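Succinate-semialdehyde dehydrogenase (PDB 4ITA) probably oxidises succinic semialdehyde to succinate with NADP+ as cofactor, as a member of the aldehyde dehydrogenase family. Local coordinates at residues A97-G100 with E101-A105; G310-Q313 with D314-Q318. One frame throughout, in Å; residues are numbered along the deposited sequence.

Contact 1 and contact 2 are both local. Contact 1 (97-105) covers the C-terminal end of helix 79-103 and the first residues beyond it. Contact 2 (310-318) lies inside helix 309-325 and comes later in the chain. Their centres are about 43 Å apart, on opposite sides of the chain's centre, and their nearest atoms are about 33 Å apart. They therefore do not touch. Helix 79-103 leads towards strands 107-108 and 115-129 of the eight-stranded sheet. Helix 309-325 leads into strand 328-331, an outermost strand of the seven-stranded sheet. Of the two, contact 2 comes close to the bound NADPH, through I311.

Contact 1 of 2, residues A97-G100 with E101-A105; sequences AEHG and EQFLA
A water is gripped by three groups from A97, E101 and Q102. It donates to A97 O and to Q102 OE1, the latter at 2.7 Å, and accepts from E101 N at 3.1 Å. It stands between A97 O and E101 N, which are 5.4 Å apart, too far for the usual helical bond. A97 O also takes a bond from R50 NE, and R50 NH1 forms a salt bridge with E101 OE1.

The next main-chain bond is replaced by a side chain. Q102 bends at chi2 (95°), which brings its amide back along the helix. Its NE2 then donates to E98 O at 2.9 Å, in the carbonyl plane. With OE1 on the water, both ends of this amide are in use, which should fix its flip.

Regular bonding returns at F103, whose N lies 2.9 Å from H99 O. H99 and F103 point the same way, side by side. H99 CB sits over one face of the F103 ring, 3.7 Å from its centroid, as a CH-pi contact. The two rings are nearly parallel, at 21°, but slid so far apart that they barely overlap. F103 also packs on L441 and I444 of helix 440-445. At L104 the chain leaves helical geometry, and the bond from L104 N to G100 O is weak. L104 rests on F46 and I444. This is a helix kink with an inserted water, close to the C-terminal end of helix 79-103, where helices 46-62 and 440-445 pack against it.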
loop_
_atom_site.group_PDB
_atom_site.type_symbol
_atom_site.label_atom_id
_atom_site.label_comp_id
_atom_site.label_asym_id
_atom_site.label_seq_id
_atom_site.Cartn_x
_atom_site.Cartn_y
_atom_site.Cartn_z
ATOM N N ALA A 97 -6.819 9.485 -19.824
ATOM C CA ALA A 97 -7.279 10.757 -20.382
ATOM C C ALA A 97 -8.797 10.880 -20.235
ATOM O O ALA A 97 -9.310 11.942 -19.874
ATOM C CB ALA A 97 -6.883 10.864 -21.833
ATOM N N GLU A 98 -9.506 9.787 -20.499
ATOM C CA GLU A 98 -10.964 9.802 -20.550
ATOM C C GLU A 98 -11.647 9.723 -19.180
ATOM O O GLU A 98 -12.768 10.208 -19.023
ATOM C CB GLU A 98 -11.462 8.700 -21.499
ATOM C CG GLU A 98 -11.183 9.022 -22.973
ATOM C CD GLU A 98 -11.256 7.830 -23.912
ATOM O OE1 GLU A 98 -11.756 6.760 -23.518
ATOM O OE2 GLU A 98 -10.801 7.975 -25.064
ATOM N N HIS A 99 -10.971 9.127 -18.195
ATOM C CA HIS A 99 -11.588 8.853 -16.894
ATOM C C HIS A 99 -10.879 9.465 -15.696
ATOM O O HIS A 99 -11.451 9.531 -14.610
ATOM C CB HIS A 99 -11.695 7.341 -16.650
ATOM C CG HIS A 99 -12.553 6.628 -17.643
ATOM N ND1 HIS A 99 -13.931 6.608 -17.554
ATOM C CD2 HIS A 99 -12.235 5.913 -18.748
ATOM C CE1 HIS A 99 -14.422 5.918 -18.568
ATOM N NE2 HIS A 99 -13.415 5.479 -19.303
ATOM N N GLY A 100 -9.633 9.889 -15.872
ATOM C CA GLY A 100 -8.799 10.276 -14.745
ATOM C C GLY A 100 -9.328 11.413 -13.894
ATOM O O GLY A 100 -9.262 11.352 -12.660
ATOM N N GLU A 101 -9.870 12.447 -14.531
ATOM C CA GLU A 101 -10.407 13.569 -13.773
ATOM C C GLU A 101 -11.568 13.113 -12.893
ATOM O O GLU A 101 -11.619 13.439 -11.698
ATOM C CB GLU A 101 -10.858 14.707 -14.691
ATOM C CG GLU A 101 -11.405 15.905 -13.916
ATOM C CD GLU A 101 -11.515 17.174 -14.741
ATOM O OE1 GLU A 101 -11.263 17.130 -15.959
ATOM O OE2 GLU A 101 -11.845 18.225 -14.158
ATOM N N GLN A 102 -12.491 12.347 -13.475
ATOM C CA GLN A 102 -13.641 11.834 -12.736
ATOM C C GLN A 102 -13.189 10.943 -11.593
ATOM O O GLN A 102 -13.736 11.004 -10.492
ATOM C CB GLN A 102 -14.559 11.038 -13.665
ATOM C CG GLN A 102 -15.089 11.833 -14.861
ATOM C CD GLN A 102 -14.249 11.662 -16.118
ATOM O OE1 GLN A 102 -13.070 12.012 -16.145
ATOM N NE2 GLN A 102 -14.853 11.118 -17.169
ATOM N N PHE A 103 -12.185 10.117 -11.862
ATOM C CA PHE A 103 -11.652 9.190 -10.870
ATOM C C PHE A 103 -11.002 9.904 -9.692
ATOM O O PHE A 103 -10.858 9.318 -8.625
ATOM C CB PHE A 103 -10.631 8.258 -11.522
ATOM C CG PHE A 103 -11.234 7.153 -12.355
ATOM C CD1 PHE A 103 -12.611 6.998 -12.491
ATOM C CD2 PHE A 103 -10.399 6.252 -13.003
ATOM C CE1 PHE A 103 -13.134 5.956 -13.264
ATOM C CE2 PHE A 103 -10.910 5.218 -13.761
ATOM C CZ PHE A 103 -12.277 5.070 -13.896
ATOM N N LEU A 104 -10.597 11.156 -9.888
ATOM C CA LEU A 104 -9.927 11.927 -8.844
ATOM C C LEU A 104 -10.789 13.045 -8.253
ATOM O O LEU A 104 -10.304 13.842 -7.445
ATOM C CB LEU A 104 -8.606 12.497 -9.371
ATOM C CG LEU A 104 -7.524 11.465 -9.695
ATOM C CD1 LEU A 104 -6.326 12.136 -10.353
ATOM C CD2 LEU A 104 -7.081 10.732 -8.425
ATOM N N ALA A 105 -12.057 13.103 -8.652
ATOM C CA ALA A 105 -12.974 14.128 -8.150
ATOM C C ALA A 105 -13.219 14.002 -6.646
ATOM O O ALA A 105 -13.138 12.905 -6.081
ATOM C CB ALA A 105 -14.293 14.060 -8.900
HETATM O O HOH W 1 -10.735 12.628 -17.453
#

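Contact 2 of 2, residues G310-Q313 with D314-Q318; sequences GILQ and DISRQ. With EDO (1,2-ethanediol), chain I.
S316 bonds back to L312, one turn earlier in the helix. Its CB lies 3.3 Å from L312 O. OG is turned anti to its own carbonyl carbon (chi1 -64°), and this brings it down onto L312 O. The OG donates to L312 O at 2.7 Å, tilted 33° from the carbonyl plane. S316 N reaches L312 O from the opposite face, at 3.1 Å. L312 O thus accepts two hydrogen bonds. L312 CD1 lies alongside the hydroxyl, 4.0 Å from S316 OG. Replacing S316 by an alanine removes OG and would probably leave L312 O with the backbone donor alone on this turn, and L312 CD1 with a small gap beside it.

The backbone bonds on either side of L312 are regular. I315 N meets I311 O at 2.9 Å in a nearly straight bond, 177° at the hydrogen. Methyl CG2 of I315 lies 3.4 Å from both I311 O and L312 O.

S316 touches P335 and Y343, and I315 packs on A364. Q318 OE1 accepts a hydrogen bond from a 1,2-ethanediol, probably from the crystallisation liquor, and Q318 NE2 donates to E360. The I311 side chain is about 4 Å from the bound NADPH. The S316 bond is the serine-to-backbone i to i-4 hydrogen bond common in alpha-helices, here in a helix next to the cofactor pocket of an aldehyde dehydrogenase.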
loop_
_atom_site.group_PDB
_atom_site.type_symbol
_atom_site.label_atom_id
_atom_site.label_comp_id
_atom_site.label_asym_id
_atom_site.label_seq_id
_atom_site.Cartn_x
_atom_site.Cartn_y
_atom_site.Cartn_z
ATOM N N GLY A 310 20.697 -15.465 -20.066
ATOM C CA GLY A 310 20.393 -15.865 -18.704
ATOM C C GLY A 310 19.069 -16.588 -18.567
ATOM O O GLY A 310 18.975 -17.599 -17.871
ATOM N N ILE A 311 18.033 -16.074 -19.219
ATOM C CA ILE A 311 16.733 -16.733 -19.211
ATOM C C ILE A 311 16.834 -18.106 -19.872
ATOM O O ILE A 311 16.290 -19.095 -19.363
ATOM C CB ILE A 311 15.659 -15.889 -19.936
ATOM C CG1 ILE A 311 15.416 -14.584 -19.180
ATOM C CG2 ILE A 311 14.363 -16.677 -20.069
ATOM C CD1 ILE A 311 14.804 -14.789 -17.809
ATOM N N LEU A 312 17.538 -18.162 -20.999
ATOM C CA LEU A 312 17.759 -19.422 -21.693
ATOM C C LEU A 312 18.474 -20.437 -20.800
ATOM O O LEU A 312 18.074 -21.603 -20.725
ATOM C CB LEU A 312 18.542 -19.187 -22.985
ATOM C CG LEU A 312 18.854 -20.451 -23.795
ATOM C CD1 LEU A 312 17.582 -21.130 -24.273
ATOM C CD2 LEU A 312 19.772 -20.143 -24.968
ATOM N N GLN A 313 19.522 -19.994 -20.111
ATOM C CA GLN A 313 20.255 -20.878 -19.210
ATOM C C GLN A 313 19.364 -21.356 -18.073
ATOM O O GLN A 313 19.381 -22.537 -17.709
ATOM C CB GLN A 313 21.492 -20.175 -18.646
ATOM C CG GLN A 313 22.581 -19.934 -19.664
ATOM C CD GLN A 313 23.637 -18.985 -19.150
ATOM O OE1 GLN A 313 23.448 -18.326 -18.126
ATOM N NE2 GLN A 313 24.756 -18.904 -19.860
ATOM N N ASP A 314 18.582 -20.439 -17.514
ATOM C CA ASP A 314 17.716 -20.775 -16.391
ATOM C C ASP A 314 16.648 -21.807 -16.761
ATOM O O ASP A 314 16.499 -22.819 -16.068
ATOM C CB ASP A 314 17.073 -19.521 -15.785
ATOM C CG ASP A 314 18.066 -18.644 -15.044
ATOM O OD1 ASP A 314 19.189 -19.104 -14.747
ATOM O OD2 ASP A 314 17.709 -17.485 -14.751
ATOM N N ILE A 315 15.901 -21.573 -17.837
ATOM C CA ILE A 315 14.865 -22.541 -18.203
ATOM C C ILE A 315 15.474 -23.891 -18.591
ATOM O O ILE A 315 14.912 -24.943 -18.277
ATOM C CB ILE A 315 13.902 -22.022 -19.315
ATOM C CG1 ILE A 315 12.723 -22.991 -19.509
ATOM C CG2 ILE A 315 14.633 -21.812 -20.641
ATOM C CD1 ILE A 315 11.747 -23.059 -18.337
ATOM N N SER A 316 16.631 -23.866 -19.244
ATOM C CA SER A 316 17.283 -25.105 -19.648
ATOM C C SER A 316 17.622 -25.937 -18.420
ATOM O O SER A 316 17.403 -27.152 -18.403
ATOM C CB SER A 316 18.547 -24.819 -20.465
ATOM O OG SER A 316 18.233 -24.171 -21.686
ATOM N N ARG A 317 18.141 -25.274 -17.389
ATOM C CA ARG A 317 18.476 -25.945 -16.138
ATOM C C ARG A 317 17.227 -26.448 -15.415
ATOM O O ARG A 317 17.193 -27.589 -14.947
ATOM C CB ARG A 317 19.285 -25.022 -15.219
ATOM C CG ARG A 317 19.688 -25.700 -13.912
ATOM C CD ARG A 317 20.201 -24.711 -12.862
ATOM N NE ARG A 317 19.302 -23.571 -12.671
ATOM C CZ ARG A 317 18.137 -23.625 -12.032
ATOM N NH1 ARG A 317 17.702 -24.769 -11.519
ATOM N NH2 ARG A 317 17.392 -22.531 -11.921
ATOM N N GLN A 318 16.198 -25.605 -15.318
ATOM C CA GLN A 318 14.960 -26.001 -14.649
ATOM C C GLN A 318 14.377 -27.261 -15.278
ATOM O O GLN A 318 13.991 -28.206 -14.580
ATOM C CB GLN A 318 13.915 -24.888 -14.709
ATOM C CG GLN A 318 14.208 -23.677 -13.847
ATOM C CD GLN A 318 13.207 -22.572 -14.096
ATOM O OE1 GLN A 318 13.094 -22.070 -15.211
ATOM N NE2 GLN A 318 12.461 -22.197 -13.063
HETATM C C1 EDO I . 13.589 -18.343 -15.030
HETATM O O1 EDO I . 12.363 -18.099 -14.312
HETATM C C2 EDO I . 13.268 -18.919 -16.408
HETATM O O2 EDO I . 12.134 -19.777 -16.289
#